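Local coordinates for protein putative DD-carboxypeptidase TP_0574 (Treponema pallidum, PDB 1O75) that is a zinc-stimulated carboxypeptidase and penicillin-binding lipoprotein of the cell membrane that may lower the cross-linking of peptidoglycan, at residues 230-235 and 293-298; 215-220 and 327-332. The protein carries 2 engineered substitutions. One frame throughout, in Å; residues are numbered along the deposited sequence.

Contact 1: residues 230-235 and 293-298; sequences EASVML and RISCGI. With XE (xenon), chain F; PDX (2,3-di-O-sulfo-alpha-D-glucopyranose), chain C.
A231 and C296 form one antiparallel hydrogen-bonded pair, A231 N to C296 O at 2.7 Å and C296 N to A231 O at 2.8 Å, each N-H nearly in line with its acceptor. V233 and I294 repeat the pattern: V233 N gives to I294 O, and I294 N to V233 O. Between these two hydrogen-bonded pairs, CA-H groups lean on carbonyls, as S295 CA does on A231 O at 3.2 Å.

On one face lie E230, S232, S295, M234 and R293. The bend in the E230 chain (chi2 -87°) turns its carboxylate along the face, toward S232 and S295. S232 OG donates to the syn side of E230 OE1 (2.7 Å), close to the carboxylate plane, and S295 OG lies 3.2 Å from E230 OE1, at best a weak bond. Further along, M234 SD packs against R293 CB at 3.8 Å. The guanidinium meets the disulfated glucose edge-on through a weak R293 NH1 to O5 bond, while R293 NH2 makes a salt bridge to a sulfate oxygen of another such sugar.

The other face is apolar, with L235 CD1 on I294 CD1. C296 O touches xenon at 3.4 Å in a pocket made with G297, Y260 and F331. The two strands are the inner pair of a four-stranded antiparallel sheet between 212-220 and 284-285; their apolar side packs on strands 255-262 and 311-319 of the facing sheet.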
ATOM      1  N   GLU B 230      -6.750 -15.223   5.983  1.00 27.19           N
ATOM      2  CA  GLU B 230      -5.688 -14.991   5.038  1.00 30.82           C
ATOM      3  C   GLU B 230      -4.382 -14.699   5.753  1.00 29.81           C
ATOM      4  O   GLU B 230      -4.384 -14.120   6.841  1.00 31.12           O
ATOM      5  CB  GLU B 230      -6.108 -13.830   4.133  1.00 35.58           C
ATOM      6  CG  GLU B 230      -5.034 -13.312   3.215  1.00 49.24           C
ATOM      7  CD  GLU B 230      -4.172 -12.234   3.874  1.00 57.10           C
ATOM      8  OE1 GLU B 230      -3.302 -11.654   3.178  1.00 63.09           O
ATOM      9  OE2 GLU B 230      -4.360 -11.962   5.085  1.00 61.34           O
ATOM     10  N   ALA B 231      -3.271 -15.118   5.155  1.00 26.57           N
ATOM     11  CA  ALA B 231      -1.963 -14.871   5.747  1.00 28.54           C
ATOM     12  C   ALA B 231      -1.149 -14.073   4.752  1.00 28.88           C
ATOM     13  O   ALA B 231      -1.165 -14.368   3.552  1.00 27.98           O
ATOM     14  CB  ALA B 231      -1.245 -16.201   6.062  1.00 28.47           C
ATOM     15  N   SER B 232      -0.466 -13.050   5.250  1.00 29.03           N
ATOM     16  CA  SER B 232       0.374 -12.198   4.430  1.00 31.61           C
ATOM     17  C   SER B 232       1.806 -12.503   4.810  1.00 30.81           C
ATOM     18  O   SER B 232       2.258 -12.136   5.898  1.00 30.88           O
ATOM     19  CB  SER B 232       0.086 -10.722   4.717  1.00 35.43           C
ATOM     20  OG  SER B 232      -1.141 -10.357   4.126  1.00 47.38           O
ATOM     21  N   VAL B 233       2.522 -13.168   3.921  1.00 28.54           N
ATOM     22  CA  VAL B 233       3.891 -13.509   4.226  1.00 29.61           C
ATOM     23  C   VAL B 233       4.850 -12.440   3.686  1.00 30.45           C
ATOM     24  O   VAL B 233       4.938 -12.244   2.475  1.00 29.78           O
ATOM     25  CB  VAL B 233       4.242 -14.897   3.618  1.00 30.22           C
ATOM     26  CG1 VAL B 233       5.665 -15.302   3.994  1.00 29.56           C
ATOM     27  CG2 VAL B 233       3.234 -15.952   4.092  1.00 30.02           C
ATOM     28  N   MET B 234       5.533 -11.724   4.576  1.00 29.19           N
ATOM     29  CA  MET B 234       6.524 -10.740   4.136  1.00 30.26           C
ATOM     30  C   MET B 234       7.829 -11.520   4.011  1.00 28.38           C
ATOM     31  O   MET B 234       8.168 -12.319   4.889  1.00 29.96           O
ATOM     32  CB  MET B 234       6.662  -9.618   5.156  1.00 32.19           C
ATOM     33  CG  MET B 234       5.429  -8.725   5.234  1.00 41.33           C
ATOM     34  SD  MET B 234       5.393  -7.553   3.867  1.00 46.92           S
ATOM     35  CE  MET B 234       6.722  -6.408   4.438  1.00 47.71           C
ATOM     36  N   LEU B 235       8.568 -11.285   2.933  1.00 28.22           N
ATOM     37  CA  LEU B 235       9.807 -12.026   2.666  1.00 27.50           C
ATOM     38  C   LEU B 235      11.111 -11.234   2.785  1.00 27.57           C
ATOM     39  O   LEU B 235      11.116 -10.004   2.657  1.00 26.04           O
ATOM     40  CB  LEU B 235       9.722 -12.608   1.252  1.00 26.51           C
ATOM     41  CG  LEU B 235       8.491 -13.492   0.990  1.00 29.79           C
ATOM     42  CD1 LEU B 235       8.350 -13.731  -0.495  1.00 28.13           C
ATOM     43  CD2 LEU B 235       8.639 -14.840   1.710  1.00 26.65           C
ATOM     44  N   ARG B 293       5.667  -9.103  -0.475  1.00 33.14           N
ATOM     45  CA  ARG B 293       4.609  -9.836   0.194  1.00 33.20           C
ATOM     46  C   ARG B 293       3.886 -10.836  -0.704  1.00 32.47           C
ATOM     47  O   ARG B 293       3.678 -10.583  -1.892  1.00 31.51           O
ATOM     48  CB  ARG B 293       3.606  -8.810   0.743  1.00 36.14           C
ATOM     49  CG  ARG B 293       2.282  -9.345   1.259  1.00 40.67           C
ATOM     50  CD  ARG B 293       1.440  -8.183   1.801  1.00 46.65           C
ATOM     51  NE  ARG B 293       1.285  -7.152   0.775  1.00 51.39           N
ATOM     52  CZ  ARG B 293       1.302  -5.836   0.984  1.00 51.96           C
ATOM     53  NH1 ARG B 293       1.464  -5.336   2.203  1.00 52.32           N
ATOM     54  NH2 ARG B 293       1.169  -5.016  -0.051  1.00 52.76           N
ATOM     55  N   ILE B 294       3.542 -11.989  -0.147  1.00 30.16           N
ATOM     56  CA  ILE B 294       2.754 -12.970  -0.880  1.00 27.75           C
ATOM     57  C   ILE B 294       1.639 -13.320   0.081  1.00 28.39           C
ATOM     58  O   ILE B 294       1.903 -13.613   1.247  1.00 27.21           O
ATOM     59  CB  ILE B 294       3.555 -14.207  -1.258  1.00 31.53           C
ATOM     60  CG1 ILE B 294       4.633 -13.799  -2.276  1.00 32.46           C
ATOM     61  CG2 ILE B 294       2.626 -15.267  -1.892  1.00 29.29           C
ATOM     62  CD1 ILE B 294       5.275 -14.941  -2.953  1.00 36.55           C
ATOM     63  N   SER B 295       0.393 -13.238  -0.382  1.00 26.52           N
ATOM     64  CA  SER B 295      -0.754 -13.543   0.475  1.00 26.81           C
ATOM     65  C   SER B 295      -1.410 -14.870   0.088  1.00 26.59           C
ATOM     66  O   SER B 295      -1.521 -15.201  -1.097  1.00 24.33           O
ATOM     67  CB  SER B 295      -1.764 -12.407   0.400  1.00 29.90           C
ATOM     68  OG  SER B 295      -1.142 -11.200   0.826  1.00 32.20           O
ATOM     69  N   CYS B 296      -1.830 -15.619   1.103  1.00 26.66           N
ATOM     70  CA  CYS B 296      -2.455 -16.933   0.931  1.00 28.45           C
ATOM     71  C   CYS B 296      -3.752 -16.898   1.713  1.00 28.37           C
ATOM     72  O   CYS B 296      -3.743 -16.524   2.879  1.00 30.35           O
ATOM     73  CB  CYS B 296      -1.570 -18.027   1.557  1.00 28.28           C
ATOM     74  SG  CYS B 296       0.050 -18.089   0.860  1.00 37.87           S
ATOM     75  N   GLY B 297      -4.847 -17.302   1.084  1.00 26.86           N
ATOM     76  CA  GLY B 297      -6.111 -17.304   1.783  1.00 25.73           C
ATOM     77  C   GLY B 297      -6.811 -18.641   1.708  1.00 25.08           C
ATOM     78  O   GLY B 297      -6.430 -19.513   0.916  1.00 24.47           O
ATOM     79  N   ILE B 298      -7.858 -18.800   2.507  1.00 22.89           N
ATOM     80  CA  ILE B 298      -8.584 -20.051   2.472  1.00 24.78           C
ATOM     81  C   ILE B 298     -10.053 -19.801   2.778  1.00 23.79           C
ATOM     82  O   ILE B 298     -10.394 -18.866   3.495  1.00 24.83           O
ATOM     83  CB  ILE B 298      -7.993 -21.052   3.504  1.00 25.56           C
ATOM     84  CG1 ILE B 298      -8.583 -22.448   3.295  1.00 24.06           C
ATOM     85  CG2 ILE B 298      -8.272 -20.563   4.952  1.00 23.63           C
ATOM     86  CD1 ILE B 298      -7.948 -23.503   4.219  1.00 26.16           C
TER
HETATM   87 XE    XE F1415      -4.089 -19.669   4.126  0.50 34.76          XE
HETATM   88  C1  PDX C   1       3.455  -2.043   3.300  1.00 57.10           C
HETATM   89  C2  PDX C   1       4.568  -0.980   3.123  1.00 56.12           C
HETATM   90  C3  PDX C   1       3.942   0.412   2.913  1.00 55.55           C
HETATM   91  C4  PDX C   1       2.919   0.412   1.751  1.00 55.10           C
HETATM   92  C5  PDX C   1       1.910  -0.734   1.919  1.00 54.68           C
HETATM   93  C6  PDX C   1       1.074  -0.916   0.688  1.00 54.17           C
HETATM   94  O1  PDX C   1       2.701  -1.716   4.459  1.00 54.76           O
HETATM   95  O2  PDX C   1       5.418  -0.934   4.289  1.00 54.70           O
HETATM   96  O3  PDX C   1       4.992   1.365   2.593  1.00 55.44           O
HETATM   97  O4  PDX C   1       2.364   1.740   1.590  1.00 52.86           O
HETATM   98  O5  PDX C   1       2.596  -2.025   2.121  1.00 54.04           O
HETATM   99  O6  PDX C   1       1.897  -0.855  -0.513  1.00 52.12           O
HETATM  100  O1S PDX C   1       7.488  -1.404   5.290  1.00 56.26           O
HETATM  101  O2S PDX C   1       6.493  -3.152   3.916  1.00 55.39           O
HETATM  102  O3S PDX C   1       7.483  -1.206   2.941  1.00 54.60           O
HETATM  103  O1X PDX C   1       4.124   3.425   3.022  1.00 54.42           O
HETATM  104  O2X PDX C   1       5.621   2.445   4.627  1.00 56.37           O
HETATM  105  O3X PDX C   1       6.493   3.190   2.544  1.00 56.83           O
HETATM  106  S   PDX C   1       6.774  -1.570   4.163  1.00 57.27           S
HETATM  107  S'  PDX C   1       5.377   2.640   3.285  1.00 58.41           S

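Contact 2: residues 215-220 and 327-332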
ATOM      1  N   ASP B 215      10.102 -13.114   6.661  1.00 32.17           N
ATOM      2  CA  ASP B 215      10.553 -11.962   7.443  1.00 33.23           C
ATOM      3  C   ASP B 215       9.529 -11.910   8.587  1.00 33.57           C
ATOM      4  O   ASP B 215       9.871 -12.063   9.761  1.00 33.49           O
ATOM      5  CB  ASP B 215      10.522 -10.692   6.585  1.00 33.93           C
ATOM      6  CG  ASP B 215      10.981  -9.453   7.344  1.00 37.79           C
ATOM      7  OD1 ASP B 215      11.274  -9.559   8.551  1.00 38.87           O
ATOM      8  OD2 ASP B 215      11.049  -8.372   6.721  1.00 38.55           O
ATOM      9  N   THR B 216       8.264 -11.720   8.232  1.00 32.02           N
ATOM     10  CA  THR B 216       7.163 -11.710   9.205  1.00 32.34           C
ATOM     11  C   THR B 216       5.918 -12.247   8.508  1.00 32.53           C
ATOM     12  O   THR B 216       5.869 -12.315   7.266  1.00 32.01           O
ATOM     13  CB  THR B 216       6.803 -10.303   9.712  1.00 34.12           C
ATOM     14  OG1 THR B 216       6.399  -9.487   8.602  1.00 37.91           O
ATOM     15  CG2 THR B 216       7.983  -9.662  10.438  1.00 35.56           C
ATOM     16  N   VAL B 217       4.914 -12.623   9.300  1.00 33.16           N
ATOM     17  CA  VAL B 217       3.659 -13.140   8.762  1.00 34.93           C
ATOM     18  C   VAL B 217       2.508 -12.418   9.424  1.00 37.12           C
ATOM     19  O   VAL B 217       2.438 -12.377  10.655  1.00 37.76           O
ATOM     20  CB  VAL B 217       3.451 -14.628   9.074  1.00 37.55           C
ATOM     21  CG1 VAL B 217       2.108 -15.077   8.506  1.00 36.42           C
ATOM     22  CG2 VAL B 217       4.581 -15.457   8.507  1.00 37.57           C
ATOM     23  N   GLY B 218       1.613 -11.864   8.610  1.00 35.62           N
ATOM     24  CA  GLY B 218       0.439 -11.172   9.129  1.00 36.58           C
ATOM     25  C   GLY B 218      -0.806 -12.025   8.880  1.00 36.54           C
ATOM     26  O   GLY B 218      -0.814 -12.852   7.971  1.00 34.97           O
ATOM     27  N   THR B 219      -1.855 -11.821   9.673  1.00 35.71           N
ATOM     28  CA  THR B 219      -3.083 -12.588   9.532  1.00 37.73           C
ATOM     29  C   THR B 219      -4.280 -11.640   9.457  1.00 38.15           C
ATOM     30  O   THR B 219      -4.325 -10.638  10.174  1.00 37.68           O
ATOM     31  CB  THR B 219      -3.240 -13.553  10.730  1.00 39.24           C
ATOM     32  OG1 THR B 219      -2.214 -14.546  10.656  1.00 44.97           O
ATOM     33  CG2 THR B 219      -4.583 -14.260  10.698  1.00 43.97           C
ATOM     34  N   GLY B 220      -5.236 -11.951   8.582  1.00 36.27           N
ATOM     35  CA  GLY B 220      -6.416 -11.109   8.441  1.00 37.84           C
ATOM     36  C   GLY B 220      -7.669 -11.951   8.284  1.00 38.52           C
ATOM     37  O   GLY B 220      -7.571 -13.128   7.935  1.00 38.55           O
ATOM     38  N   ALA B 327       5.974 -21.308   6.199  1.00 23.42           N
ATOM     39  CA  ALA B 327       5.454 -20.371   7.191  1.00 25.85           C
ATOM     40  C   ALA B 327       4.335 -21.001   8.002  1.00 26.23           C
ATOM     41  O   ALA B 327       3.429 -21.611   7.439  1.00 24.50           O
ATOM     42  CB  ALA B 327       4.936 -19.103   6.494  1.00 27.27           C
ATOM     43  N   ASP B 328       4.398 -20.847   9.320  1.00 23.94           N
ATOM     44  CA  ASP B 328       3.360 -21.375  10.190  1.00 25.71           C
ATOM     45  C   ASP B 328       2.450 -20.225  10.645  1.00 27.88           C
ATOM     46  O   ASP B 328       2.930 -19.157  11.049  1.00 28.27           O
ATOM     47  CB  ASP B 328       3.979 -22.059  11.413  1.00 26.33           C
ATOM     48  CG  ASP B 328       4.686 -23.381  11.058  1.00 28.14           C
ATOM     49  OD1 ASP B 328       4.505 -23.867   9.926  1.00 28.13           O
ATOM     50  OD2 ASP B 328       5.407 -23.936  11.917  1.00 31.03           O
ATOM     51  N   VAL B 329       1.143 -20.445  10.583  1.00 25.87           N
ATOM     52  CA  VAL B 329       0.196 -19.415  10.983  1.00 26.76           C
ATOM     53  C   VAL B 329      -1.011 -20.052  11.645  1.00 26.61           C
ATOM     54  O   VAL B 329      -1.325 -21.213  11.402  1.00 28.12           O
ATOM     55  CB  VAL B 329      -0.271 -18.587   9.743  1.00 28.25           C
ATOM     56  CG1 VAL B 329      -1.053 -19.474   8.761  1.00 27.36           C
ATOM     57  CG2 VAL B 329      -1.162 -17.468  10.201  1.00 34.48           C
ATOM     58  N   ARG B 330      -1.694 -19.296  12.487  1.00 27.12           N
ATOM     59  CA  ARG B 330      -2.882 -19.825  13.150  1.00 27.64           C
ATOM     60  C   ARG B 330      -4.104 -18.978  12.796  1.00 27.92           C
ATOM     61  O   ARG B 330      -4.042 -17.751  12.848  1.00 28.12           O
ATOM     62  CB  ARG B 330      -2.697 -19.825  14.674  1.00 28.19           C
ATOM     63  CG  ARG B 330      -3.911 -20.429  15.416  1.00 32.67           C
ATOM     64  CD  ARG B 330      -3.875 -20.126  16.911  1.00 33.34           C
ATOM     65  NE  ARG B 330      -5.141 -20.502  17.536  1.00 37.40           N
ATOM     66  CZ  ARG B 330      -5.460 -20.202  18.792  1.00 38.84           C
ATOM     67  NH1 ARG B 330      -4.607 -19.520  19.544  1.00 36.08           N
ATOM     68  NH2 ARG B 330      -6.616 -20.600  19.296  1.00 40.17           N
ATOM     69  N   PHE B 331      -5.195 -19.628  12.405  1.00 28.89           N
ATOM     70  CA  PHE B 331      -6.420 -18.896  12.102  1.00 30.31           C
ATOM     71  C   PHE B 331      -7.393 -19.181  13.260  1.00 31.84           C
ATOM     72  O   PHE B 331      -7.714 -20.323  13.550  1.00 30.75           O
ATOM     73  CB  PHE B 331      -7.016 -19.336  10.764  1.00 28.37           C
ATOM     74  CG  PHE B 331      -6.117 -19.075   9.573  1.00 28.20           C
ATOM     75  CD1 PHE B 331      -5.378 -17.896   9.488  1.00 30.58           C
ATOM     76  CD2 PHE B 331      -6.063 -19.988   8.507  1.00 28.24           C
ATOM     77  CE1 PHE B 331      -4.591 -17.615   8.353  1.00 30.64           C
ATOM     78  CE2 PHE B 331      -5.288 -19.728   7.365  1.00 31.50           C
ATOM     79  CZ  PHE B 331      -4.547 -18.533   7.290  1.00 30.43           C
ATOM     80  N   LEU B 332      -7.838 -18.115  13.916  1.00 35.29           N
ATOM     81  CA  LEU B 332      -8.731 -18.203  15.062  1.00 37.26           C
ATOM     82  C   LEU B 332     -10.149 -18.637  14.743  1.00 39.28           C
ATOM     83  O   LEU B 332     -10.618 -18.484  13.615  1.00 37.90           O
ATOM     84  CB  LEU B 332      -8.767 -16.849  15.782  1.00 37.36           C
ATOM     85  CG  LEU B 332      -7.413 -16.476  16.393  1.00 38.63           C
ATOM     86  CD1 LEU B 332      -7.396 -15.010  16.769  1.00 38.52           C
ATOM     87  CD2 LEU B 332      -7.141 -17.374  17.620  1.00 37.63           C
TER
HETATM   88  O   HOH W   1      -2.711 -15.773  13.645  1.00 51.55           O
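T219 OG1 sits only 3.1 Å from the methyl V329 CG2, a close approach of a hydroxyl to a carbon. The oxygen has a polar neighbour too: a water 3.3 Å from T219 OG1 donates to R330 O, bridging the two strands where their backbones are too far apart to bond directly.

The torsion of T219 (chi1 -67°) sends its two branches to different partners. While OG1 faces V329 and the water, CG2 lies beside the carbonyl carbon and reaches the rim of the F331 ring, 3.9 Å from F331 CD1 and in the ring plane, so the methyl meets an edge and not a face. V217, two residues back, splits in a similar way: CG2 meets A327 CB at 4.2 Å, and CG1 lies 4.4 Å from V329 CG2. V329 extends CG2 anti to its backbone N (chi1 64° for CG1), which places that one methyl within range of both V217 and T219.

F331 also touches the bound xenon, and its ring meets that of Y313 with the planes at about 45°.

Within this chain these are the outermost strands of two sheets laid face to face, their axes 8.2 Å apart and crossing at -23°, as in a beta sandwich of the E-set clan. Strand 212-220 pairs with 229-237, and 325-331 with 311-319; T219 also makes backbone hydrogen bonds to the second subunit, where it packs on S87.

Strand 229-237 joins the two contacts: it pairs with 293-298 in contact 1 and, along its other edge, with 212-220, through probable bonds S232 N to G218 O and M234 O to D215 N, with a classic beta bulge where D215 and T216 both face M234. Contact 1 is lateral pairing within one sheet, largely buried and held by main-chain hydrogen bonds, with a polar face whose M234-R293 end meets sulfated sugar. Contact 2 is only partly buried and joins that sheet to the opposite one at their margins, by methyl packing and a water bridge. Both reach one xenon pocket, C296 and G297 from one sheet and F331 from the other, and F331 CE1 packs on E230 O.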